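Local coordinates for protein P35 (Autographa californica nucleopolyhedrovirus, PDB 1P35) that inhibits host caspases and so blocks the apoptotic response of the infected insect cell, and also suppresses the host's antiviral RNA interference, at residues L43-I48 / V149-L154; P51-T56 / S167-P172; K93-E98 / G157-S162; N31-T36 / S162-S167. One frame throughout, in Å; residues are numbered along the deposited sequence.

Interaction 1 (L43-I48 / V149-L154); sequences LMMFNI and VAVCVL
Phe46 holds CG between its own N and carbonyl carbon (chi1 58°), and this brings its ring back over the neighbouring strand, where it meets Ala150 and Cys152; Cys152 sets SG anti to its carbonyl carbon (chi1 -48°), toward the same ring. The setting is an antiparallel beta ladder, strand 43-48 against strand 149-154, in the beta-sheet core of P35. Two hydrogen-bonded pairs, Met44 with Cys152 and Phe46 with Ala150, carry four backbone bonds, the shortest from Cys152 N to Met44 O at 2.7 Å. On the face of Met44 and Phe46, the methyl of Ala150 sits over one face of the phenyl ring, CB 4.0 Å from its centroid, a CH-pi contact that so small a residue allows. Cys152 SG meets the ring obliquely, and Tyr29 stacks on it from strand 24-33. The other face is lined by Leu43, Met45, Val149, Val151 and Val153, beta-branched or flexible apolar residues suited to a largely buried face. Met45 lies alongside Val151, with SD 4.0 Å from CG2. Asn47, the polar member of this face, bonds through ND2 to the carbonyls of Leu140 and Tyr148, while that same ND2 lies 3.6 Å from Val149 CG2.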
# COMPACT_ATOMS: atom_id res chain seq x y z
N LEU A 43 25.38 -4.71 13.80
CA LEU A 43 26.33 -4.15 12.84
C LEU A 43 26.14 -4.96 11.54
O LEU A 43 26.47 -6.15 11.49
CB LEU A 43 27.77 -4.32 13.33
CG LEU A 43 27.99 -3.98 14.81
CD1 LEU A 43 29.47 -3.93 15.17
CD2 LEU A 43 27.34 -2.63 15.10
N MET A 44 25.54 -4.35 10.53
CA MET A 44 25.37 -5.03 9.26
C MET A 44 26.38 -4.44 8.29
O MET A 44 26.47 -3.23 8.15
CB MET A 44 23.95 -4.84 8.72
CG MET A 44 23.79 -5.39 7.30
SD MET A 44 22.11 -5.45 6.62
CE MET A 44 21.67 -3.69 6.45
N MET A 45 27.16 -5.26 7.63
CA MET A 45 28.16 -4.71 6.73
C MET A 45 28.14 -5.39 5.42
O MET A 45 27.73 -6.53 5.33
CB MET A 45 29.55 -4.84 7.34
CG MET A 45 29.63 -4.40 8.82
SD MET A 45 31.35 -4.11 9.19
CE MET A 45 31.30 -4.29 11.03
N PHE A 46 28.55 -4.70 4.37
CA PHE A 46 28.56 -5.39 3.10
C PHE A 46 29.36 -4.61 2.09
O PHE A 46 29.60 -3.38 2.23
CB PHE A 46 27.10 -5.64 2.62
CG PHE A 46 26.25 -4.37 2.48
CD1 PHE A 46 26.38 -3.54 1.36
CD2 PHE A 46 25.30 -4.02 3.47
CE1 PHE A 46 25.59 -2.39 1.19
CE2 PHE A 46 24.49 -2.87 3.32
CZ PHE A 46 24.64 -2.04 2.17
N ASN A 47 29.79 -5.32 1.07
CA ASN A 47 30.59 -4.72 0.02
C ASN A 47 29.80 -3.86 -0.95
O ASN A 47 28.62 -4.14 -1.25
CB ASN A 47 31.32 -5.83 -0.75
CG ASN A 47 32.45 -6.46 0.05
OD1 ASN A 47 32.66 -7.69 0.01
ND2 ASN A 47 33.21 -5.63 0.74
N ILE A 48 30.45 -2.79 -1.41
CA ILE A 48 29.91 -1.90 -2.43
C ILE A 48 31.10 -1.58 -3.37
O ILE A 48 32.25 -1.75 -2.98
CB ILE A 48 29.23 -0.61 -1.83
CG1 ILE A 48 30.19 0.13 -0.91
CG2 ILE A 48 27.91 -0.99 -1.11
CD1 ILE A 48 29.58 1.39 -0.31
N VAL A 149 33.30 -0.92 1.88
CA VAL A 149 32.44 -1.59 2.85
C VAL A 149 31.48 -0.64 3.53
O VAL A 149 31.92 0.32 4.17
CB VAL A 149 33.24 -2.28 3.97
CG1 VAL A 149 32.26 -2.88 4.99
CG2 VAL A 149 34.17 -3.37 3.42
N ALA A 150 30.18 -0.90 3.40
CA ALA A 150 29.17 -0.07 4.04
C ALA A 150 28.98 -0.66 5.43
O ALA A 150 28.75 -1.86 5.55
CB ALA A 150 27.82 -0.11 3.24
N VAL A 151 29.06 0.19 6.48
CA VAL A 151 28.92 -0.28 7.87
C VAL A 151 27.61 0.31 8.37
O VAL A 151 27.46 1.53 8.47
CB VAL A 151 30.10 0.24 8.72
CG1 VAL A 151 29.93 -0.20 10.17
CG2 VAL A 151 31.46 -0.24 8.11
N CYS A 152 26.64 -0.55 8.64
CA CYS A 152 25.31 -0.11 9.04
C CYS A 152 24.99 -0.44 10.49
O CYS A 152 25.03 -1.60 10.87
CB CYS A 152 24.34 -0.75 8.07
SG CYS A 152 24.97 -0.48 6.30
N VAL A 153 24.69 0.58 11.31
CA VAL A 153 24.45 0.32 12.73
C VAL A 153 22.98 0.49 13.08
O VAL A 153 22.35 1.43 12.66
CB VAL A 153 25.26 1.25 13.69
CG1 VAL A 153 24.99 0.83 15.14
CG2 VAL A 153 26.77 1.17 13.39
N LEU A 154 22.44 -0.48 13.81
CA LEU A 154 21.05 -0.40 14.19
C LEU A 154 20.99 -0.31 15.70
O LEU A 154 21.35 -1.26 16.38
CB LEU A 154 20.30 -1.64 13.71
CG LEU A 154 18.78 -1.61 13.91
CD1 LEU A 154 18.24 -0.43 13.13
CD2 LEU A 154 18.12 -2.92 13.40

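Interaction 2 (P51-T56 / S167-P172); sequences PIRSVT and SFEYNP
Ile52 reaches across to Phe168 with the whole length of its longer branch. Its CB points to the sheet face that Phe168 and Tyr170 share; CG1, anti to the carbonyl carbon (chi1 -73°), comes 3.7 Å from Phe168 CD1, and the extended chain then puts CD1 directly over the ring centre, 3.7 Å from the centroid. The other branch, CG2, stays beside the backbone near Glu169 O. Isoleucine suits the place because its longer branch can set a terminal methyl over a phenyl face, a CH-pi contact, and Val102 and Ala150 enclose the pair from neighbouring strands. At the far end, Thr56 N bonds to Ser167 O from above the carbonyl plane, and Ser167 OG lies 2.9 Å from Thr56 O and 3.1 Å from Thr56 OG1, which also bonds to Glu26. Glu169, on the other face, is modelled in a salt bridge with Arg53, doubtful because the groups are too close and the arginine poorly ordered. Lys255 of the second subunit makes a weak hydrogen bond to Arg53 O. Arg53 N bonds to Glu169 O at 2.8 Å, and Glu169 N to Ser54 O at 2.8 Å. Two residues thus face one, the classic beta bulge of an antiparallel pair.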
# COMPACT_ATOMS: atom_id res chain seq x y z
N PRO A 51 33.31 4.43 -2.78
CA PRO A 51 33.08 5.18 -1.55
C PRO A 51 31.72 5.83 -1.45
O PRO A 51 31.20 6.34 -2.44
CB PRO A 51 34.21 6.20 -1.56
CG PRO A 51 34.34 6.51 -3.15
CD PRO A 51 34.38 5.06 -3.59
N ILE A 52 31.16 5.78 -0.25
CA ILE A 52 29.89 6.41 0.03
C ILE A 52 30.08 7.92 0.03
O ILE A 52 31.11 8.43 0.47
CB ILE A 52 29.32 5.96 1.38
CG1 ILE A 52 28.84 4.49 1.25
CG2 ILE A 52 28.25 6.91 1.84
CD1 ILE A 52 28.27 3.90 2.52
N ARG A 53 29.08 8.63 -0.44
CA ARG A 53 29.20 10.05 -0.49
C ARG A 53 28.20 10.74 0.40
O ARG A 53 28.54 11.70 1.09
CB ARG A 53 29.06 10.51 -1.92
CG ARG A 53 29.50 11.94 -2.07
CD ARG A 53 29.09 12.45 -3.42
NE ARG A 53 27.65 12.46 -3.50
CZ ARG A 53 27.01 12.51 -4.65
NH1 ARG A 53 27.71 12.54 -5.79
NH2 ARG A 53 25.68 12.52 -4.65
N SER A 54 26.94 10.31 0.35
CA SER A 54 25.95 10.87 1.24
C SER A 54 24.79 9.90 1.39
O SER A 54 24.67 8.99 0.60
CB SER A 54 25.46 12.24 0.76
OG SER A 54 24.93 12.17 -0.53
N VAL A 55 24.00 10.05 2.45
CA VAL A 55 22.86 9.18 2.68
C VAL A 55 21.68 9.90 2.09
O VAL A 55 21.64 11.12 2.06
CB VAL A 55 22.55 9.02 4.17
CG1 VAL A 55 23.61 8.15 4.85
CG2 VAL A 55 22.53 10.40 4.81
N THR A 56 20.69 9.15 1.65
CA THR A 56 19.55 9.80 1.08
C THR A 56 18.30 9.42 1.87
O THR A 56 18.37 8.62 2.81
CB THR A 56 19.42 9.41 -0.40
OG1 THR A 56 19.33 7.97 -0.52
CG2 THR A 56 20.63 9.89 -1.15
N SER A 167 19.67 4.11 2.81
CA SER A 167 19.90 4.43 1.42
C SER A 167 21.04 5.45 1.36
O SER A 167 21.18 6.28 2.23
CB SER A 167 18.62 4.97 0.76
OG SER A 167 18.04 6.03 1.51
N PHE A 168 21.84 5.38 0.31
CA PHE A 168 22.94 6.30 0.21
C PHE A 168 23.46 6.30 -1.23
O PHE A 168 23.17 5.37 -2.01
CB PHE A 168 24.04 5.89 1.23
CG PHE A 168 24.65 4.49 0.97
CD1 PHE A 168 25.39 4.24 -0.18
CD2 PHE A 168 24.39 3.43 1.85
CE1 PHE A 168 25.86 2.93 -0.47
CE2 PHE A 168 24.85 2.14 1.58
CZ PHE A 168 25.58 1.89 0.41
N GLU A 169 24.17 7.36 -1.61
CA GLU A 169 24.77 7.43 -2.93
C GLU A 169 26.25 7.14 -2.79
O GLU A 169 26.89 7.49 -1.79
CB GLU A 169 24.61 8.81 -3.57
CG GLU A 169 23.27 9.01 -4.21
CD GLU A 169 23.03 10.44 -4.60
OE1 GLU A 169 23.95 11.04 -5.17
OE2 GLU A 169 21.91 10.95 -4.38
N TYR A 170 26.80 6.47 -3.78
CA TYR A 170 28.22 6.18 -3.75
C TYR A 170 28.80 6.38 -5.17
O TYR A 170 28.04 6.52 -6.17
CB TYR A 170 28.48 4.77 -3.23
CG TYR A 170 27.86 3.66 -4.07
CD1 TYR A 170 26.49 3.50 -4.15
CD2 TYR A 170 28.67 2.76 -4.78
CE1 TYR A 170 25.92 2.46 -4.93
CE2 TYR A 170 28.11 1.73 -5.56
CZ TYR A 170 26.77 1.59 -5.64
OH TYR A 170 26.26 0.72 -6.57
N ASN A 171 30.12 6.39 -5.24
CA ASN A 171 30.88 6.57 -6.49
C ASN A 171 31.60 5.27 -6.84
O ASN A 171 32.70 5.01 -6.39
CB ASN A 171 31.85 7.72 -6.28
CG ASN A 171 31.13 8.99 -5.99
OD1 ASN A 171 31.27 9.59 -4.93
ND2 ASN A 171 30.27 9.39 -6.95
N PRO A 172 31.02 4.47 -7.74
CA PRO A 172 31.54 3.16 -8.19
C PRO A 172 32.97 3.21 -8.72
O PRO A 172 33.32 4.08 -9.53
CB PRO A 172 30.56 2.75 -9.29
CG PRO A 172 29.31 3.56 -8.98
CD PRO A 172 29.87 4.88 -8.57

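Interaction 3 (K93-E98 / G157-S162); sequences KYFKDE and GFENGS
Phe95 and Gly161 make the apolar part of this contact between two loops. The glycine packs flat on the phenyl ring, its CA 3.9 Å from the centroid and almost on the ring normal, and its carbonyl O comes 3.5 Å from Phe95 CD2. A residue without a side chain suits the place, because a CB here would run into the ring. The opposite face of the ring is taken by Tyr94, whose CD1 lies above it near the rim, leaving Phe95 between its neighbour in sequence and the glycine. Glu159 approaches obliquely, OE1 3.9 Å from CE1.

Hydrogen bonding rests on Ser162, whose OG gives its proton to Lys96 O over 2.9 Å; a short hydroxyl side chain reaches this main-chain acceptor with no need of a longer arm. Within the second loop, Ser162 N bonds to Glu159 O at 2.8 Å, which closes a beta turn.

Charged groups come next. The chain of Glu98 bends at chi2 (-74°), placing OE2 3.1 Å from Phe158 CA, while CG lies against Ser162 CB and Phe158 CB. OE1 is in a salt bridge with Lys96 NZ of its own loop, with a weak hydrogen bond. Lys96 N also bonds to Asp86 of the second subunit. Such loop-to-loop packing, an aromatic on a glycine beside a serine-to-carbonyl bond, joins the connections leading into strands 98-106 and 164-170.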
# COMPACT_ATOMS: atom_id res chain seq x y z
N LYS A 93 -0.55 -0.83 8.31
CA LYS A 93 0.77 -0.22 8.46
C LYS A 93 0.73 0.55 9.78
O LYS A 93 -0.14 1.38 10.01
CB LYS A 93 1.12 0.71 7.28
CG LYS A 93 1.83 0.02 6.08
CD LYS A 93 2.12 1.00 4.94
CE LYS A 93 3.01 0.42 3.85
NZ LYS A 93 2.48 -0.76 3.14
N TYR A 94 1.67 0.24 10.66
CA TYR A 94 1.70 0.88 11.94
C TYR A 94 3.09 1.16 12.46
O TYR A 94 3.33 2.18 13.09
CB TYR A 94 0.91 0.04 12.94
CG TYR A 94 1.22 0.37 14.37
CD1 TYR A 94 2.28 -0.22 15.04
CD2 TYR A 94 0.49 1.35 15.03
CE1 TYR A 94 2.61 0.15 16.35
CE2 TYR A 94 0.81 1.74 16.33
CZ TYR A 94 1.87 1.14 16.98
OH TYR A 94 2.18 1.56 18.25
N PHE A 95 4.02 0.26 12.23
CA PHE A 95 5.35 0.47 12.75
C PHE A 95 6.15 1.39 11.82
O PHE A 95 6.23 1.14 10.61
CB PHE A 95 6.09 -0.86 12.92
CG PHE A 95 5.38 -1.86 13.80
CD1 PHE A 95 5.55 -1.84 15.19
CD2 PHE A 95 4.67 -2.93 13.23
CE1 PHE A 95 5.05 -2.87 16.00
CE2 PHE A 95 4.16 -3.98 14.03
CZ PHE A 95 4.36 -3.94 15.43
N LYS A 96 6.73 2.46 12.37
CA LYS A 96 7.50 3.35 11.52
C LYS A 96 8.85 2.73 11.15
O LYS A 96 9.42 1.97 11.92
CB LYS A 96 7.77 4.71 12.19
CG LYS A 96 8.70 4.65 13.41
CD LYS A 96 9.07 6.06 13.90
CE LYS A 96 9.48 6.07 15.39
NZ LYS A 96 10.58 5.13 15.72
N ASP A 97 9.34 3.06 9.96
CA ASP A 97 10.65 2.57 9.55
C ASP A 97 11.78 3.02 10.48
O ASP A 97 11.80 4.17 10.95
CB ASP A 97 11.00 3.09 8.15
CG ASP A 97 10.01 2.66 7.09
OD1 ASP A 97 9.45 1.55 7.20
OD2 ASP A 97 9.81 3.44 6.13
N GLU A 98 12.74 2.12 10.75
CA GLU A 98 13.90 2.48 11.56
C GLU A 98 15.05 2.70 10.55
O GLU A 98 15.04 2.11 9.48
CB GLU A 98 14.28 1.37 12.54
CG GLU A 98 13.33 1.12 13.68
CD GLU A 98 13.41 2.19 14.74
OE1 GLU A 98 13.06 3.35 14.43
OE2 GLU A 98 13.82 1.87 15.87
N GLY A 157 17.08 -0.38 20.69
CA GLY A 157 15.69 -0.28 21.13
C GLY A 157 14.61 -0.42 20.06
O GLY A 157 13.44 -0.39 20.40
N PHE A 158 14.99 -0.59 18.78
CA PHE A 158 14.02 -0.68 17.67
C PHE A 158 12.81 -1.58 17.91
O PHE A 158 12.85 -2.53 18.69
CB PHE A 158 14.74 -1.14 16.37
CG PHE A 158 15.12 -2.61 16.35
CD1 PHE A 158 16.33 -3.05 16.89
CD2 PHE A 158 14.26 -3.56 15.80
CE1 PHE A 158 16.67 -4.40 16.88
CE2 PHE A 158 14.61 -4.93 15.79
CZ PHE A 158 15.80 -5.34 16.33
N GLU A 159 11.71 -1.27 17.23
CA GLU A 159 10.53 -2.08 17.40
C GLU A 159 10.50 -3.29 16.44
O GLU A 159 10.60 -3.16 15.21
CB GLU A 159 9.28 -1.22 17.24
CG GLU A 159 8.43 -1.16 18.50
CD GLU A 159 7.90 -2.54 18.91
OE1 GLU A 159 8.19 -3.54 18.20
OE2 GLU A 159 7.20 -2.63 19.95
N ASN A 160 10.39 -4.47 17.05
CA ASN A 160 10.33 -5.76 16.37
C ASN A 160 9.71 -5.73 14.96
O ASN A 160 10.35 -6.04 13.96
CB ASN A 160 9.51 -6.71 17.25
CG ASN A 160 9.89 -8.17 17.05
OD1 ASN A 160 11.04 -8.57 17.23
ND2 ASN A 160 8.91 -8.97 16.69
N GLY A 161 8.44 -5.34 14.89
CA GLY A 161 7.78 -5.31 13.61
C GLY A 161 8.15 -4.25 12.58
O GLY A 161 7.50 -4.19 11.56
N SER A 162 9.16 -3.43 12.84
CA SER A 162 9.60 -2.43 11.89
C SER A 162 10.48 -2.91 10.73
O SER A 162 11.19 -3.90 10.87
CB SER A 162 10.46 -1.35 12.61
OG SER A 162 9.70 -0.50 13.42

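Interaction 4 (N31-T36 / S162-S167); sequences NKIMNT and SNQVLS
Asn31 and Gln164 face each other as an antiparallel hydrogen-bonded pair, and their side chains cross at a slant on one face of the sheet, the two amide planes 64° apart. The amides do not bond each other. Instead Asn31, with CG lodged between its N and carbonyl carbon (chi1 67°), turns OD1 toward the aliphatic part of Gln164, 3.4 Å from CB, and that oxygen takes part in a hydrogen bond with Tyr100 OH on strand 98-106. Gln164 brings CG to 4.3 Å from Ile33 CG1, and the bend at chi2 then folds the amide back. The polar end of Asn31 thus serves a partner outside the pair while the methylenes of Gln164 do the packing, a division of labour that suits a buried site.

The backbones of the pair are joined by two nearly straight bonds, Asn31 N to Gln164 O at 3.0 Å and Gln164 N to Asn31 O at 2.8 Å; the second has an angle of 175° at the hydrogen.

Lys32 and Asn163 also pass obliquely. The lysine chain bends at chi3, bringing CE 3.2 Å from Asn163 OD1, and CG rests 3.6 Å from Ser162 O. Lys32 merely passes near OD1, which accepts a weak hydrogen bond from Arg63; the cationic groups near this oxygen would be expected to polarise it. The chemistry implies that two main-chain bonds set the register here, while the Asn31 amide ties the pair to strand 98-106 through Tyr100.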
# COMPACT_ATOMS: atom_id res chain seq x y z
N ASN A 31 15.51 -4.26 5.26
CA ASN A 31 15.31 -5.64 5.75
C ASN A 31 14.48 -5.63 7.02
O ASN A 31 14.09 -4.56 7.50
CB ASN A 31 16.64 -6.39 5.98
CG ASN A 31 17.49 -5.84 7.13
OD1 ASN A 31 17.06 -4.97 7.91
ND2 ASN A 31 18.73 -6.32 7.21
N LYS A 32 14.18 -6.81 7.55
CA LYS A 32 13.41 -6.90 8.77
C LYS A 32 14.00 -7.82 9.81
O LYS A 32 14.02 -9.04 9.63
CB LYS A 32 11.97 -7.29 8.45
CG LYS A 32 11.01 -7.24 9.64
CD LYS A 32 9.57 -7.43 9.20
CE LYS A 32 9.19 -6.38 8.15
NZ LYS A 32 7.78 -6.45 7.73
N ILE A 33 14.48 -7.23 10.90
CA ILE A 33 15.11 -8.01 11.99
C ILE A 33 14.14 -8.42 13.11
O ILE A 33 13.37 -7.62 13.61
CB ILE A 33 16.32 -7.21 12.57
CG1 ILE A 33 17.38 -7.09 11.47
CG2 ILE A 33 16.91 -7.91 13.84
CD1 ILE A 33 18.59 -6.25 11.79
N MET A 34 14.21 -9.69 13.48
CA MET A 34 13.33 -10.30 14.48
C MET A 34 13.64 -10.30 15.98
O MET A 34 12.74 -10.58 16.78
CB MET A 34 13.08 -11.75 14.08
CG MET A 34 12.04 -11.94 12.99
SD MET A 34 10.42 -11.37 13.55
CE MET A 34 10.20 -12.32 15.18
N ASN A 35 14.87 -10.00 16.40
CA ASN A 35 15.21 -10.02 17.84
C ASN A 35 14.64 -8.90 18.74
O ASN A 35 14.55 -7.74 18.33
CB ASN A 35 16.72 -10.06 17.99
CG ASN A 35 17.33 -11.22 17.25
OD1 ASN A 35 17.09 -11.40 16.05
ND2 ASN A 35 18.11 -12.02 17.96
N THR A 36 14.27 -9.27 19.97
CA THR A 36 13.73 -8.29 20.94
C THR A 36 14.68 -8.04 22.10
O THR A 36 14.68 -6.96 22.68
CB THR A 36 12.38 -8.74 21.60
OG1 THR A 36 12.53 -10.03 22.20
CG2 THR A 36 11.25 -8.72 20.59
N SER A 162 9.16 -3.43 12.84
CA SER A 162 9.60 -2.43 11.89
C SER A 162 10.48 -2.91 10.73
O SER A 162 11.19 -3.90 10.87
CB SER A 162 10.46 -1.35 12.61
OG SER A 162 9.70 -0.50 13.42
N ASN A 163 10.42 -2.19 9.60
CA ASN A 163 11.37 -2.42 8.51
C ASN A 163 12.56 -1.56 8.94
O ASN A 163 12.35 -0.44 9.49
CB ASN A 163 10.88 -1.86 7.17
CG ASN A 163 9.84 -2.75 6.50
OD1 ASN A 163 10.07 -3.93 6.27
ND2 ASN A 163 8.71 -2.17 6.17
N GLN A 164 13.79 -2.08 8.74
CA GLN A 164 15.00 -1.34 9.08
C GLN A 164 15.48 -0.90 7.72
O GLN A 164 15.66 -1.74 6.85
CB GLN A 164 16.05 -2.23 9.73
CG GLN A 164 15.49 -3.28 10.67
CD GLN A 164 14.58 -2.72 11.70
OE1 GLN A 164 14.70 -1.55 12.07
NE2 GLN A 164 13.66 -3.54 12.19
N VAL A 165 15.70 0.41 7.52
CA VAL A 165 16.03 0.89 6.19
C VAL A 165 17.27 1.78 6.10
O VAL A 165 17.78 2.28 7.12
CB VAL A 165 14.78 1.63 5.61
CG1 VAL A 165 13.50 0.81 5.90
CG2 VAL A 165 14.60 3.01 6.31
N LEU A 166 17.79 1.92 4.89
CA LEU A 166 18.96 2.77 4.67
C LEU A 166 19.04 3.00 3.19
O LEU A 166 18.51 2.23 2.42
CB LEU A 166 20.26 2.13 5.14
CG LEU A 166 20.81 0.90 4.37
CD1 LEU A 166 21.75 1.32 3.27
CD2 LEU A 166 21.61 0.01 5.30
N SER A 167 19.67 4.11 2.81
CA SER A 167 19.90 4.43 1.42
C SER A 167 21.04 5.45 1.36
O SER A 167 21.18 6.28 2.23
CB SER A 167 18.62 4.97 0.76
OG SER A 167 18.04 6.03 1.51

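Interactions 1 and 4 are buried and touch no other subunit, whereas interactions 2 and 3 are only partly buried and each meets the second subunit. Strand 164-170 serves both interaction 2 and interaction 4, with Ser167 common to them, pairing with strand 52-55 along its C-terminal half and with strand 24-33 along its other side. Interaction 1 joins a different pair of strands, yet its Phe46-Cys152 face packs on strands 52-55 and 164-170: Ala150 CB lies 4.1 Å from Ile52 CD1, and Cys152 SG 3.5 Å from Leu166 CD2. Chemistry follows position, from sulfur and aliphatic groups in interaction 1, through amides in interaction 4, to mixed apolar, polar and charged groups in interactions 2 and 3. Ser162 links interactions 3 and 4.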